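Local coordinates for putative pachytene checkpoint protein 2 (Caenorhabditis elegans, PDB 4XGU), which binds and hydrolyses ATP as an AAA+ protein remodeler and probably plays a key role in chromosome recombination during meiosis, at residues 329-334 with 373-378. Numbering follows the deposited sequence.
Sequences SMLKSS and FKIAQE. With ADP (adenosine-5'-diphosphate), chain H.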
ATOM      1  N   SER B 329      34.682 -27.353  22.460  1.00 78.03           N
ATOM      2  CA  SER B 329      34.146 -28.707  22.421  1.00 78.83           C
ATOM      3  C   SER B 329      34.030 -29.220  20.991  1.00 76.72           C
ATOM      4  O   SER B 329      34.314 -30.384  20.714  1.00 80.39           O
ATOM      5  CB  SER B 329      32.780 -28.756  23.105  1.00 89.43           C
ATOM      6  OG  SER B 329      32.843 -28.206  24.409  1.00100.10           O
ATOM      7  N   MET B 330      33.616 -28.343  20.083  1.00 73.51           N
ATOM      8  CA  MET B 330      33.502 -28.701  18.677  1.00 68.64           C
ATOM      9  C   MET B 330      34.874 -28.922  18.055  1.00 72.61           C
ATOM     10  O   MET B 330      35.088 -29.892  17.327  1.00 72.76           O
ATOM     11  CB  MET B 330      32.751 -27.618  17.907  1.00 67.33           C
ATOM     12  CG  MET B 330      31.350 -27.358  18.418  1.00 65.61           C
ATOM     13  SD  MET B 330      30.559 -26.028  17.504  1.00 80.32           S
ATOM     14  CE  MET B 330      28.970 -25.952  18.322  1.00 98.71           C
ATOM     15  N   LEU B 331      35.800 -28.013  18.346  1.00 72.37           N
ATOM     16  CA  LEU B 331      37.155 -28.104  17.822  1.00 69.60           C
ATOM     17  C   LEU B 331      37.851 -29.365  18.315  1.00 77.61           C
ATOM     18  O   LEU B 331      38.550 -30.033  17.555  1.00 85.11           O
ATOM     19  CB  LEU B 331      37.966 -26.869  18.213  1.00 69.78           C
ATOM     20  CG  LEU B 331      37.485 -25.541  17.626  1.00 67.97           C
ATOM     21  CD1 LEU B 331      38.424 -24.415  18.024  1.00 72.53           C
ATOM     22  CD2 LEU B 331      37.374 -25.639  16.117  1.00 64.65           C
ATOM     23  N   LYS B 332      37.653 -29.689  19.589  1.00 77.70           N
ATOM     24  CA  LYS B 332      38.240 -30.890  20.172  1.00 73.99           C
ATOM     25  C   LYS B 332      37.657 -32.138  19.520  1.00 73.71           C
ATOM     26  O   LYS B 332      38.377 -33.089  19.226  1.00 82.44           O
ATOM     27  CB  LYS B 332      38.014 -30.924  21.686  1.00 77.34           C
ATOM     28  CG  LYS B 332      38.710 -32.076  22.399  1.00 83.46           C
ATOM     29  CD  LYS B 332      37.710 -33.091  22.935  1.00 88.34           C
ATOM     30  CE  LYS B 332      38.416 -34.255  23.617  1.00 94.70           C
ATOM     31  NZ  LYS B 332      37.452 -35.250  24.164  1.00101.24           N
ATOM     32  N   SER B 333      36.349 -32.120  19.285  1.00 76.83           N
ATOM     33  CA  SER B 333      35.662 -33.242  18.653  1.00 77.69           C
ATOM     34  C   SER B 333      36.130 -33.446  17.218  1.00 70.39           C
ATOM     35  O   SER B 333      36.199 -34.575  16.738  1.00 72.95           O
ATOM     36  CB  SER B 333      34.151 -33.028  18.682  1.00 86.57           C
ATOM     37  OG  SER B 333      33.701 -32.797  20.003  1.00101.47           O
ATOM     38  N   SER B 334      36.446 -32.350  16.537  1.00 72.14           N
ATOM     39  CA  SER B 334      36.948 -32.422  15.170  1.00 75.68           C
ATOM     40  C   SER B 334      38.320 -33.087  15.135  1.00 83.73           C
ATOM     41  O   SER B 334      38.566 -33.980  14.324  1.00 91.21           O
ATOM     42  CB  SER B 334      37.021 -31.027  14.544  1.00 72.74           C
ATOM     43  OG  SER B 334      35.736 -30.443  14.434  1.00 74.78           O
ATOM     44  N   PHE B 373      41.912 -23.801  23.451  1.00 87.79           N
ATOM     45  CA  PHE B 373      40.916 -22.890  24.005  1.00 87.23           C
ATOM     46  C   PHE B 373      41.159 -21.469  23.510  1.00 92.95           C
ATOM     47  O   PHE B 373      40.215 -20.710  23.276  1.00 90.12           O
ATOM     48  CB  PHE B 373      40.940 -22.923  25.533  1.00 90.71           C
ATOM     49  CG  PHE B 373      39.853 -22.105  26.172  1.00 95.98           C
ATOM     50  CD1 PHE B 373      40.064 -20.774  26.499  1.00101.27           C
ATOM     51  CD2 PHE B 373      38.618 -22.666  26.443  1.00 97.61           C
ATOM     52  CE1 PHE B 373      39.062 -20.023  27.083  1.00105.03           C
ATOM     53  CE2 PHE B 373      37.615 -21.922  27.029  1.00102.51           C
ATOM     54  CZ  PHE B 373      37.836 -20.599  27.349  1.00105.15           C
ATOM     55  N   LYS B 374      42.433 -21.117  23.363  1.00 97.69           N
ATOM     56  CA  LYS B 374      42.825 -19.801  22.874  1.00 98.21           C
ATOM     57  C   LYS B 374      42.348 -19.620  21.437  1.00 89.42           C
ATOM     58  O   LYS B 374      41.969 -18.522  21.031  1.00 88.33           O
ATOM     59  CB  LYS B 374      44.343 -19.626  22.972  1.00109.11           C
ATOM     60  CG  LYS B 374      44.820 -18.179  23.034  1.00115.98           C
ATOM     61  CD  LYS B 374      45.200 -17.644  21.662  1.00116.55           C
ATOM     62  CE  LYS B 374      45.828 -16.264  21.772  1.00119.31           C
ATOM     63  NZ  LYS B 374      44.882 -15.272  22.355  1.00121.65           N
ATOM     64  N   ILE B 375      42.365 -20.710  20.675  1.00 84.46           N
ATOM     65  CA  ILE B 375      41.849 -20.704  19.312  1.00 82.63           C
ATOM     66  C   ILE B 375      40.348 -20.444  19.327  1.00 79.64           C
ATOM     67  O   ILE B 375      39.830 -19.678  18.514  1.00 79.30           O
ATOM     68  CB  ILE B 375      42.139 -22.034  18.587  1.00 85.82           C
ATOM     69  CG1 ILE B 375      43.648 -22.248  18.453  1.00 84.64           C
ATOM     70  CG2 ILE B 375      41.481 -22.058  17.216  1.00 87.54           C
ATOM     71  CD1 ILE B 375      44.016 -23.515  17.717  1.00 84.39           C
ATOM     72  N   ALA B 376      39.658 -21.082  20.269  1.00 80.77           N
ATOM     73  CA  ALA B 376      38.223 -20.888  20.439  1.00 84.23           C
ATOM     74  C   ALA B 376      37.902 -19.427  20.748  1.00 95.77           C
ATOM     75  O   ALA B 376      36.846 -18.921  20.365  1.00 97.55           O
ATOM     76  CB  ALA B 376      37.694 -21.794  21.538  1.00 82.39           C
ATOM     77  N   GLN B 377      38.822 -18.758  21.439  1.00101.16           N
ATOM     78  CA  GLN B 377      38.680 -17.336  21.732  1.00102.25           C
ATOM     79  C   GLN B 377      38.824 -16.495  20.468  1.00100.62           C
ATOM     80  O   GLN B 377      38.238 -15.418  20.359  1.00104.00           O
ATOM     81  CB  GLN B 377      39.712 -16.889  22.770  1.00106.06           C
ATOM     82  CG  GLN B 377      39.290 -17.097  24.216  1.00102.94           C
ATOM     83  CD  GLN B 377      40.268 -16.473  25.194  1.00102.86           C
ATOM     84  OE1 GLN B 377      41.444 -16.285  24.879  1.00104.04           O
ATOM     85  NE2 GLN B 377      39.783 -16.141  26.383  1.00104.72           N
ATOM     86  N   GLU B 378      39.608 -16.990  19.514  1.00 95.36           N
ATOM     87  CA  GLU B 378      39.823 -16.272  18.265  1.00 94.90           C
ATOM     88  C   GLU B 378      38.696 -16.541  17.275  1.00 91.34           C
ATOM     89  O   GLU B 378      38.547 -15.822  16.290  1.00 89.21           O
ATOM     90  CB  GLU B 378      41.168 -16.654  17.637  1.00101.54           C
ATOM     91  CG  GLU B 378      42.373 -16.596  18.575  1.00112.71           C
ATOM     92  CD  GLU B 378      42.785 -15.182  18.950  1.00123.63           C
ATOM     93  OE1 GLU B 378      42.087 -14.221  18.563  1.00128.89           O
ATOM     94  OE2 GLU B 378      43.817 -15.028  19.637  1.00127.67           O
TER
HETATM   95  PB  ADP H 501      20.222 -24.727  11.042  1.00 65.44           P
HETATM   96  O1B ADP H 501      20.589 -23.793  12.168  1.00 63.91           O
HETATM   97  O2B ADP H 501      19.026 -25.597  11.338  1.00 74.04           O
HETATM   98  O3B ADP H 501      20.189 -24.075   9.677  1.00 69.42           O
HETATM   99  PA  ADP H 501      21.294 -27.295  10.551  1.00110.17           P
HETATM  100  O1A ADP H 501      20.550 -28.010  11.652  1.00111.19           O
HETATM  101  O2A ADP H 501      20.773 -27.333   9.132  1.00115.32           O
HETATM  102  O3A ADP H 501      21.472 -25.749  10.983  1.00 96.73           O
HETATM  103  O5' ADP H 501      22.790 -27.888  10.535  1.00 91.38           O
HETATM  104  C5' ADP H 501      23.932 -27.053  10.697  1.00 92.55           C
HETATM  105  C4' ADP H 501      25.184 -27.916  10.599  1.00 96.58           C
HETATM  106  O4' ADP H 501      26.221 -27.345  11.400  1.00 97.37           O
HETATM  107  C3' ADP H 501      24.933 -29.323  11.113  1.00103.57           C
HETATM  108  O3' ADP H 501      24.954 -30.256  10.029  1.00110.63           O
HETATM  109  C2' ADP H 501      26.057 -29.616  12.085  1.00101.32           C
HETATM  110  O2' ADP H 501      26.985 -30.529  11.491  1.00100.19           O
HETATM  111  C1' ADP H 501      26.741 -28.284  12.344  1.00 98.12           C
HETATM  112  N9  ADP H 501      26.368 -27.809  13.701  1.00 92.49           N
HETATM  113  C8  ADP H 501      25.621 -26.718  13.959  1.00 84.45           C
HETATM  114  N7  ADP H 501      25.447 -26.538  15.293  1.00 79.89           N
HETATM  115  C5  ADP H 501      26.096 -27.535  15.917  1.00 83.05           C
HETATM  116  C6  ADP H 501      26.314 -27.940  17.323  1.00 83.11           C
HETATM  117  N6  ADP H 501      25.788 -27.218  18.340  1.00 86.38           N
HETATM  118  N1  ADP H 501      27.053 -29.046  17.551  1.00 85.46           N
HETATM  119  C2  ADP H 501      27.579 -29.767  16.541  1.00 88.50           C
HETATM  120  N3  ADP H 501      27.422 -29.459  15.240  1.00 89.78           N
HETATM  121  C4  ADP H 501      26.704 -28.371  14.867  1.00 89.99           C
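Leu331 of helix 324-340 packs on Ile375 and Ala376 of helix 367-378 within the helical C-terminal lid of this AAA+ ATPase, and its CD1 methyl makes the apolar contact. That carbon lies 3.9 Å from CG2 of Ile375 and 4.4 Å from CB of Ala376, so one leucine branch covers two consecutive residues of the facing helix. The contact is small, burying 84 Å² in all; Leu331 and Ala376 are also the pair with the nearest CA atoms, 7.7 Å apart. In Ile375 the CG2 methyl stands anti to the backbone N, which presents it to the leucine, and the two side chains cross at a slant. All three residues are buried: Ile387 of helix 384-397 also packs on Leu331, while Met409, Leu413 and Val416 of helix 405-420 close over Ile375.

No polar bond joins the two segments. Ser333 and Ser334 each turn a hydroxyl back on the carbonyl four residues earlier: OG of Ser333 donates to O of Ser329 at 2.6 Å, and OG of Ser334 to O of Met330 at 3.0 Å. Each carbonyl also accepts the helical N-H of the same serine, from the opposite face of its plane, so two bonds grip each oxygen. Lys332 forms a salt bridge with Asp357. On the other helix, Lys374 NZ pairs with Glu378 OE2 in a salt bridge of 2.9 Å, with NZ 36° out of the carboxylate plane.

Of the two segments, 329-334 reaches the nucleotide, through Met330, one of the residues lining the ADP pocket. Its chain is fully extended beyond CG (chi2 178°, chi3 -180°), carrying the terminal methyl over the adenine face at its amino-bearing corner, where CE of Met330 lies 3.4 Å from N6 and 3.5 Å from C6 of ADP.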